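Local coordinates for lysine/ornithine decarboxylase (Vibrio vulnificus, PDB 2PLJ), which catalyses the pyridoxal-phosphate-dependent decarboxylation of lysine and ornithine, with putrescine held here as an adduct of the cofactor, at residues R163-F174 and W204-H214. Residues are numbered along the deposited sequence; the frame is centred on the assembly and turned at random.
With P3T ((4-{[(4-aminobutyl)amino]methyl}-5-hydroxy-6-methylpyridin-3-yl)methyl dihydrogen phosphate), chain D.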
ATOM      1  N   ARG A 163      22.849 -14.780  25.034  1.00 16.87           N
ATOM      2  CA  ARG A 163      22.923 -16.246  25.038  1.00 17.74           C
ATOM      3  C   ARG A 163      22.258 -16.907  26.248  1.00 18.52           C
ATOM      4  O   ARG A 163      21.829 -18.055  26.178  1.00 19.56           O
ATOM      5  CB  ARG A 163      24.367 -16.717  24.945  1.00 18.12           C
ATOM      6  CG  ARG A 163      25.213 -16.260  26.118  1.00 17.31           C
ATOM      7  CD  ARG A 163      26.473 -17.102  26.238  1.00 22.81           C
ATOM      8  NE  ARG A 163      27.205 -17.155  24.973  1.00 24.42           N
ATOM      9  CZ  ARG A 163      28.093 -16.244  24.581  1.00 27.20           C
ATOM     10  NH1 ARG A 163      28.369 -15.195  25.359  1.00 26.48           N
ATOM     11  NH2 ARG A 163      28.721 -16.390  23.415  1.00 29.03           N
ATOM     12  N   ASP A 164      22.199 -16.206  27.358  1.00 20.00           N
ATOM     13  CA  ASP A 164      21.528 -16.715  28.548  1.00 20.00           C
ATOM     14  C   ASP A 164      20.016 -16.672  28.499  1.00 20.00           C
ATOM     15  O   ASP A 164      19.353 -17.272  29.304  1.00 19.42           O
ATOM     16  CB  ASP A 164      21.956 -15.941  29.786  1.00 20.00           C
ATOM     17  CG  ASP A 164      23.409 -16.186  30.161  1.00 20.00           C
ATOM     18  OD1 ASP A 164      24.009 -17.129  29.692  1.00 20.00           O
ATOM     19  OD2 ASP A 164      23.929 -15.392  30.914  1.00 20.00           O
ATOM     20  N   ASP A 165      19.488 -15.932  27.522  1.00 20.00           N
ATOM     21  CA  ASP A 165      18.101 -15.496  27.544  1.00 20.00           C
ATOM     22  C   ASP A 165      17.217 -16.092  26.447  1.00 20.00           C
ATOM     23  O   ASP A 165      16.036 -16.025  26.537  1.00 20.93           O
ATOM     24  CB  ASP A 165      18.002 -13.989  27.463  1.00 20.00           C
ATOM     25  CG  ASP A 165      18.759 -13.286  28.552  1.00 20.00           C
ATOM     26  OD1 ASP A 165      18.782 -13.812  29.659  1.00 20.00           O
ATOM     27  OD2 ASP A 165      19.330 -12.216  28.263  1.00 20.00           O
ATOM     28  N   VAL A 166      17.826 -16.619  25.415  1.00 16.96           N
ATOM     29  CA  VAL A 166      17.105 -16.993  24.198  1.00 16.02           C
ATOM     30  C   VAL A 166      17.219 -18.486  23.836  1.00 16.27           C
ATOM     31  O   VAL A 166      18.175 -19.172  24.240  1.00 15.27           O
ATOM     32  CB  VAL A 166      17.595 -16.147  22.967  1.00 16.65           C
ATOM     33  CG1 VAL A 166      17.447 -14.628  23.238  1.00 18.01           C
ATOM     34  CG2 VAL A 166      19.021 -16.528  22.569  1.00 16.87           C
ATOM     35  N   GLU A 167      16.252 -18.971  23.056  1.00 14.95           N
ATOM     36  CA  GLU A 167      16.432 -20.227  22.324  1.00 16.23           C
ATOM     37  C   GLU A 167      16.005 -19.970  20.879  1.00 14.81           C
ATOM     38  O   GLU A 167      15.055 -19.236  20.633  1.00 14.43           O
ATOM     39  CB  GLU A 167      15.649 -21.390  22.938  1.00 16.78           C
ATOM     40  CG  GLU A 167      14.160 -21.117  23.135  1.00 17.87           C
ATOM     41  CD  GLU A 167      13.399 -22.271  23.803  1.00 20.08           C
ATOM     42  OE1 GLU A 167      14.028 -23.287  24.165  1.00 24.05           O
ATOM     43  OE2 GLU A 167      12.170 -22.142  23.984  1.00 23.98           O
ATOM     44  N   LEU A 168      16.734 -20.551  19.937  1.00 13.37           N
ATOM     45  CA  LEU A 168      16.568 -20.175  18.523  1.00 13.31           C
ATOM     46  C   LEU A 168      15.994 -21.308  17.662  1.00 13.24           C
ATOM     47  O   LEU A 168      16.345 -22.493  17.835  1.00 13.87           O
ATOM     48  CB  LEU A 168      17.939 -19.776  17.948  1.00 12.80           C
ATOM     49  CG  LEU A 168      18.690 -18.654  18.691  1.00 13.36           C
ATOM     50  CD1 LEU A 168      20.001 -18.398  17.995  1.00 14.01           C
ATOM     51  CD2 LEU A 168      17.811 -17.393  18.736  1.00 14.44           C
ATOM     52  N   LEU A 169      15.142 -20.927  16.713  1.00 12.47           N
ATOM     53  CA  LEU A 169      14.724 -21.817  15.631  1.00 11.73           C
ATOM     54  C   LEU A 169      15.580 -21.478  14.419  1.00 12.56           C
ATOM     55  O   LEU A 169      15.721 -20.289  14.067  1.00 14.79           O
ATOM     56  CB  LEU A 169      13.238 -21.615  15.287  1.00 12.18           C
ATOM     57  CG  LEU A 169      12.241 -22.043  16.373  1.00 12.54           C
ATOM     58  CD1 LEU A 169      10.829 -21.460  16.081  1.00 15.25           C
ATOM     59  CD2 LEU A 169      12.204 -23.562  16.517  1.00 14.34           C
ATOM     60  N   VAL A 170      16.124 -22.505  13.764  1.00 12.92           N
ATOM     61  CA  VAL A 170      16.927 -22.295  12.558  1.00 12.51           C
ATOM     62  C   VAL A 170      16.024 -22.534  11.362  1.00 12.92           C
ATOM     63  O   VAL A 170      15.460 -23.615  11.230  1.00 13.13           O
ATOM     64  CB  VAL A 170      18.161 -23.251  12.480  1.00 12.37           C
ATOM     65  CG1 VAL A 170      18.952 -22.923  11.222  1.00 12.48           C
ATOM     66  CG2 VAL A 170      19.030 -23.079  13.734  1.00 14.08           C
ATOM     67  N   ARG A 171      15.853 -21.506  10.526  1.00 12.44           N
ATOM     68  CA  ARG A 171      14.893 -21.569   9.444  1.00 12.84           C
ATOM     69  C   ARG A 171      15.602 -22.075   8.188  1.00 14.04           C
ATOM     70  O   ARG A 171      16.629 -21.506   7.784  1.00 13.91           O
ATOM     71  CB  ARG A 171      14.276 -20.193   9.164  1.00 12.27           C
ATOM     72  CG  ARG A 171      13.327 -20.247   7.949  1.00 12.61           C
ATOM     73  CD  ARG A 171      12.477 -18.997   7.895  1.00 12.99           C
ATOM     74  NE  ARG A 171      11.746 -18.914   6.637  1.00 14.40           N
ATOM     75  CZ  ARG A 171      10.916 -17.913   6.301  1.00 14.31           C
ATOM     76  NH1 ARG A 171      10.629 -16.930   7.155  1.00 14.46           N
ATOM     77  NH2 ARG A 171      10.344 -17.910   5.088  1.00 16.34           N
ATOM     78  N   LEU A 172      15.047 -23.130   7.610  1.00 13.65           N
ATOM     79  CA  LEU A 172      15.563 -23.723   6.358  1.00 16.02           C
ATOM     80  C   LEU A 172      14.700 -23.303   5.175  1.00 16.86           C
ATOM     81  O   LEU A 172      13.503 -23.042   5.329  1.00 16.71           O
ATOM     82  CB  LEU A 172      15.589 -25.256   6.444  1.00 16.37           C
ATOM     83  CG  LEU A 172      16.726 -25.907   7.238  1.00 16.91           C
ATOM     84  CD1 LEU A 172      16.588 -25.609   8.717  1.00 18.71           C
ATOM     85  CD2 LEU A 172      16.829 -27.413   7.010  1.00 18.54           C
ATOM     86  N   SER A 173      15.319 -23.254   3.998  1.00 18.74           N
ATOM     87  CA  SER A 173      14.567 -23.211   2.744  1.00 21.73           C
ATOM     88  C   SER A 173      15.073 -24.318   1.814  1.00 23.00           C
ATOM     89  O   SER A 173      16.215 -24.768   1.922  1.00 24.38           O
ATOM     90  CB  SER A 173      14.647 -21.825   2.090  1.00 22.13           C
ATOM     91  OG  SER A 173      15.906 -21.614   1.479  1.00 24.78           O
ATOM     92  N   PHE A 174      14.225 -24.753   0.891  1.00 25.44           N
ATOM     93  CA  PHE A 174      14.527 -25.917   0.075  1.00 26.43           C
ATOM     94  C   PHE A 174      14.568 -25.581  -1.412  1.00 27.15           C
ATOM     95  O   PHE A 174      15.261 -26.258  -2.145  1.00 29.50           O
ATOM     96  CB  PHE A 174      13.518 -27.032   0.360  1.00 26.41           C
ATOM     97  CG  PHE A 174      13.212 -27.176   1.816  1.00 25.23           C
ATOM     98  CD1 PHE A 174      12.220 -26.391   2.397  1.00 23.69           C
ATOM     99  CD2 PHE A 174      13.974 -28.030   2.623  1.00 25.56           C
ATOM    100  CE1 PHE A 174      11.972 -26.476   3.764  1.00 25.74           C
ATOM    101  CE2 PHE A 174      13.714 -28.129   3.985  1.00 25.38           C
ATOM    102  CZ  PHE A 174      12.721 -27.352   4.552  1.00 25.28           C
ATOM    103  N   TRP A 204      29.311 -21.212  20.605  1.00 18.40           N
ATOM    104  CA  TRP A 204      28.989 -19.914  21.204  1.00 17.53           C
ATOM    105  C   TRP A 204      28.066 -19.999  22.426  1.00 16.77           C
ATOM    106  O   TRP A 204      27.652 -18.973  22.959  1.00 16.52           O
ATOM    107  CB  TRP A 204      28.405 -18.956  20.143  1.00 17.89           C
ATOM    108  CG  TRP A 204      29.384 -18.588  19.051  1.00 17.52           C
ATOM    109  CD1 TRP A 204      30.743 -18.842  19.019  1.00 18.64           C
ATOM    110  CD2 TRP A 204      29.078 -17.891  17.840  1.00 17.79           C
ATOM    111  NE1 TRP A 204      31.288 -18.338  17.858  1.00 17.80           N
ATOM    112  CE2 TRP A 204      30.289 -17.742  17.122  1.00 18.02           C
ATOM    113  CE3 TRP A 204      27.900 -17.346  17.306  1.00 16.20           C
ATOM    114  CZ2 TRP A 204      30.348 -17.084  15.877  1.00 18.94           C
ATOM    115  CZ3 TRP A 204      27.954 -16.700  16.066  1.00 17.06           C
ATOM    116  CH2 TRP A 204      29.177 -16.573  15.365  1.00 17.61           C
ATOM    117  N   ASN A 205      27.786 -21.220  22.886  1.00 16.43           N
ATOM    118  CA  ASN A 205      26.832 -21.472  23.979  1.00 16.63           C
ATOM    119  C   ASN A 205      25.466 -20.789  23.795  1.00 16.39           C
ATOM    120  O   ASN A 205      24.934 -20.167  24.720  1.00 16.71           O
ATOM    121  CB  ASN A 205      27.444 -21.120  25.339  1.00 17.56           C
ATOM    122  CG  ASN A 205      28.653 -21.945  25.649  1.00 20.55           C
ATOM    123  OD1 ASN A 205      28.645 -23.167  25.458  1.00 25.01           O
ATOM    124  ND2 ASN A 205      29.708 -21.299  26.137  1.00 23.08           N
ATOM    125  N   ILE A 206      24.922 -20.920  22.588  1.00 15.12           N
ATOM    126  CA  ILE A 206      23.585 -20.381  22.253  1.00 15.03           C
ATOM    127  C   ILE A 206      22.675 -21.574  22.023  1.00 14.88           C
ATOM    128  O   ILE A 206      23.004 -22.449  21.228  1.00 14.72           O
ATOM    129  CB  ILE A 206      23.608 -19.465  21.002  1.00 14.35           C
ATOM    130  CG1 ILE A 206      24.515 -18.243  21.249  1.00 14.55           C
ATOM    131  CG2 ILE A 206      22.139 -19.101  20.553  1.00 16.02           C
ATOM    132  CD1 ILE A 206      24.871 -17.452  19.959  1.00 13.85           C
ATOM    133  N   ARG A 207      21.550 -21.615  22.744  1.00 15.46           N
ATOM    134  CA  ARG A 207      20.614 -22.735  22.673  1.00 16.55           C
ATOM    135  C   ARG A 207      19.841 -22.737  21.356  1.00 16.39           C
ATOM    136  O   ARG A 207      19.297 -21.704  20.942  1.00 15.40           O
ATOM    137  CB  ARG A 207      19.627 -22.673  23.843  1.00 16.79           C
ATOM    138  CG  ARG A 207      18.475 -23.692  23.744  1.00 20.47           C
ATOM    139  CD  ARG A 207      17.636 -23.790  25.025  1.00 21.08           C
ATOM    140  NE  ARG A 207      16.365 -24.474  24.757  1.00 26.50           N
ATOM    141  CZ  ARG A 207      16.230 -25.798  24.665  1.00 29.69           C
ATOM    142  NH1 ARG A 207      17.283 -26.595  24.841  1.00 30.84           N
ATOM    143  NH2 ARG A 207      15.039 -26.328  24.398  1.00 30.82           N
ATOM    144  N   ILE A 208      19.788 -23.908  20.729  1.00 16.29           N
ATOM    145  CA  ILE A 208      18.933 -24.107  19.554  1.00 16.09           C
ATOM    146  C   ILE A 208      17.686 -24.890  19.990  1.00 16.32           C
ATOM    147  O   ILE A 208      17.796 -26.044  20.465  1.00 17.08           O
ATOM    148  CB  ILE A 208      19.680 -24.849  18.407  1.00 16.53           C
ATOM    149  CG1 ILE A 208      20.942 -24.073  17.944  1.00 16.11           C
ATOM    150  CG2 ILE A 208      18.715 -25.132  17.237  1.00 15.26           C
ATOM    151  CD1 ILE A 208      20.703 -22.619  17.519  1.00 14.46           C
ATOM    152  N   LYS A 209      16.523 -24.258  19.834  1.00 16.11           N
ATOM    153  CA  LYS A 209      15.217 -24.856  20.129  1.00 16.50           C
ATOM    154  C   LYS A 209      14.864 -25.896  19.060  1.00 15.96           C
ATOM    155  O   LYS A 209      14.343 -26.956  19.369  1.00 16.25           O
ATOM    156  CB  LYS A 209      14.132 -23.778  20.165  1.00 17.19           C
ATOM    157  CG  LYS A 209      12.787 -24.304  20.640  1.00 19.33           C
ATOM    158  CD  LYS A 209      11.740 -23.194  20.726  1.00 19.27           C
ATOM    159  CE  LYS A 209      10.408 -23.740  21.261  1.00 22.54           C
ATOM    160  NZ  LYS A 209      10.512 -24.014  22.732  1.00 23.44           N
ATOM    161  N   GLY A 210      15.184 -25.608  17.801  1.00 15.19           N
ATOM    162  CA  GLY A 210      14.835 -26.548  16.744  1.00 14.69           C
ATOM    163  C   GLY A 210      14.923 -25.907  15.371  1.00 14.77           C
ATOM    164  O   GLY A 210      15.726 -24.985  15.166  1.00 14.79           O
ATOM    165  N   LEU A 211      14.085 -26.403  14.455  1.00 14.32           N
ATOM    166  CA  LEU A 211      14.080 -25.979  13.051  1.00 14.32           C
ATOM    167  C   LEU A 211      12.726 -25.395  12.662  1.00 14.88           C
ATOM    168  O   LEU A 211      11.696 -25.725  13.263  1.00 16.22           O
ATOM    169  CB  LEU A 211      14.382 -27.158  12.119  1.00 14.52           C
ATOM    170  CG  LEU A 211      15.649 -27.977  12.388  1.00 14.62           C
ATOM    171  CD1 LEU A 211      15.786 -29.115  11.338  1.00 15.72           C
ATOM    172  CD2 LEU A 211      16.863 -27.088  12.346  1.00 16.10           C
ATOM    173  N   SER A 212      12.728 -24.540  11.641  1.00 15.99           N
ATOM    174  CA  SER A 212      11.470 -24.014  11.114  1.00 15.86           C
ATOM    175  C   SER A 212      11.562 -23.882   9.613  1.00 15.95           C
ATOM    176  O   SER A 212      12.663 -23.866   9.040  1.00 15.94           O
ATOM    177  CB  SER A 212      11.132 -22.658  11.740  1.00 16.85           C
ATOM    178  OG  SER A 212      11.965 -21.637  11.220  1.00 17.52           O
ATOM    179  N   PHE A 213      10.407 -23.780   8.969  1.00 15.34           N
ATOM    180  CA  PHE A 213      10.394 -23.430   7.566  1.00 15.39           C
ATOM    181  C   PHE A 213       9.055 -22.779   7.258  1.00 15.98           C
ATOM    182  O   PHE A 213       8.112 -22.878   8.067  1.00 15.98           O
ATOM    183  CB  PHE A 213      10.613 -24.668   6.683  1.00 15.82           C
ATOM    184  CG  PHE A 213       9.529 -25.726   6.828  1.00 15.59           C
ATOM    185  CD1 PHE A 213       8.272 -25.555   6.194  1.00 17.34           C
ATOM    186  CD2 PHE A 213       9.763 -26.878   7.592  1.00 16.17           C
ATOM    187  CE1 PHE A 213       7.264 -26.541   6.336  1.00 17.63           C
ATOM    188  CE2 PHE A 213       8.781 -27.858   7.752  1.00 16.96           C
ATOM    189  CZ  PHE A 213       7.538 -27.720   7.112  1.00 15.09           C
ATOM    190  N   HIS A 214       8.958 -22.169   6.080  1.00 15.11           N
ATOM    191  CA  HIS A 214       7.664 -21.593   5.631  1.00 15.83           C
ATOM    192  C   HIS A 214       7.621 -21.816   4.142  1.00 16.46           C
ATOM    193  O   HIS A 214       8.472 -21.285   3.405  1.00 17.03           O
ATOM    194  CB  HIS A 214       7.545 -20.104   5.985  1.00 16.81           C
ATOM    195  CG  HIS A 214       6.208 -19.523   5.628  1.00 18.08           C
ATOM    196  ND1 HIS A 214       6.018 -18.662   4.573  1.00 28.25           N
ATOM    197  CD2 HIS A 214       4.997 -19.687   6.203  1.00 22.77           C
ATOM    198  CE1 HIS A 214       4.740 -18.316   4.507  1.00 23.17           C
ATOM    199  NE2 HIS A 214       4.098 -18.922   5.494  1.00 25.56           N
TER
HETATM  200  OAE P3T D 501      -0.592 -18.687   6.936  1.00 15.82           O
HETATM  201  PAU P3T D 501      -0.066 -17.526   5.987  1.00 17.90           P
HETATM  202  OAF P3T D 501      -0.876 -16.173   6.272  1.00 17.28           O
HETATM  203  OAC P3T D 501      -0.045 -17.866   4.508  1.00 17.00           O
HETATM  204  OAP P3T D 501       1.451 -17.115   6.374  1.00 16.51           O
HETATM  205  CAM P3T D 501       1.715 -16.608   7.750  1.00 19.33           C
HETATM  206  CAS P3T D 501       3.244 -16.554   7.874  1.00 19.91           C
HETATM  207  CAH P3T D 501       3.767 -17.472   8.794  1.00 20.96           C
HETATM  208  NAO P3T D 501       5.084 -17.537   8.988  1.00 20.17           N
HETATM  209  CAQ P3T D 501       5.942 -16.782   8.311  1.00 20.56           C
HETATM  210  CAA P3T D 501       7.460 -16.948   8.572  1.00 23.13           C
HETATM  211  CAR P3T D 501       5.486 -15.860   7.346  1.00 21.36           C
HETATM  212  OAD P3T D 501       6.379 -15.104   6.690  1.00 22.15           O
HETATM  213  CAT P3T D 501       4.100 -15.745   7.104  1.00 18.18           C
HETATM  214  CAG P3T D 501       3.625 -14.770   6.174  1.00 19.95           C
HETATM  215  NAN P3T D 501       4.422 -14.341   5.205  1.00 24.54           N
HETATM  216  CAL P3T D 501       4.099 -13.302   4.176  1.00 25.66           C
HETATM  217  CAK P3T D 501       2.736 -13.528   3.500  1.00 21.96           C
HETATM  218  CAJ P3T D 501       2.529 -12.315   2.540  1.00 21.35           C
HETATM  219  CAI P3T D 501       1.190 -12.422   1.802  1.00 21.89           C
HETATM  220  NAB P3T D 501       1.063 -11.404   0.732  1.00 18.86           N
HETATM  221  O   HOH W   1      20.897 -19.318  24.072  1.00 28.63           O
HETATM  222  O   HOH W   2      22.932 -21.067  26.598  1.00 47.10           O
HETATM  223  O   HOH W   3      11.500 -21.375   4.889  1.00 17.99           O
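Glu167 reaches across to strand 207-212 and takes a basic partner on each carboxylate oxygen. Its CB lies against Arg207 CG and NE, CG against Lys209 CB and CD, and the carboxylate carbon CD against Lys209 CD and NZ. Beyond CG the chain runs out extended, alongside Arg207. Glu167 OE1 receives Arg207 NE at 2.7 Å in the guanidinium plane, through the anti lone pair; NH2 adds a weak bond. Glu167 OE2 is met from above the carboxylate plane by Lys209 NZ at 2.8 Å, the lysine bending only at its last torsion (chi4 74°). The two partners probably restrain the carboxylate's rotation.

The strands run parallel, and Leu168 O marks a beta bulge: Lys209 N binds it at 2.7 Å and Gly210 N weakly, shifting the register by one. At the backbone angles of Gly210 a CB would collide with the carbonyl oxygen of Lys209. The parallel pairing resumes with Val170 N to Gly210 O, Ser212 N to Val170 O and Leu172 N to Ser212 O. On the face of Leu168 and Val170, Leu168 CD1 presses tightly on Ile206 CG2 (3.4 Å), and Val170 CG2 meets Ile208 CG2.

Before the strands, Arg163 grips Trp204 O side-on with NE and NH2, just where helix 191-203 ends in a Schellman motif. Beyond them Phe174 turns its edge to the face of Phe213 in an offset edge-to-face pair, planes at 76°. His214 lays its ring over the pyridine of the putrescine adduct, while its CB sits over one face of the Arg171 guanidinium, toward the rim; water 3 joins Arg171 NE, Leu172 O and His214 N.

These are adjacent strands of the beta/alpha barrel, joined through helix 191-203. Strand 147-150 flanks 167-171, and strand 249-251 flanks 207-212; Leu168 and Ile206 rest on helix 153-157, Leu211 and Phe213 on helix 223-241.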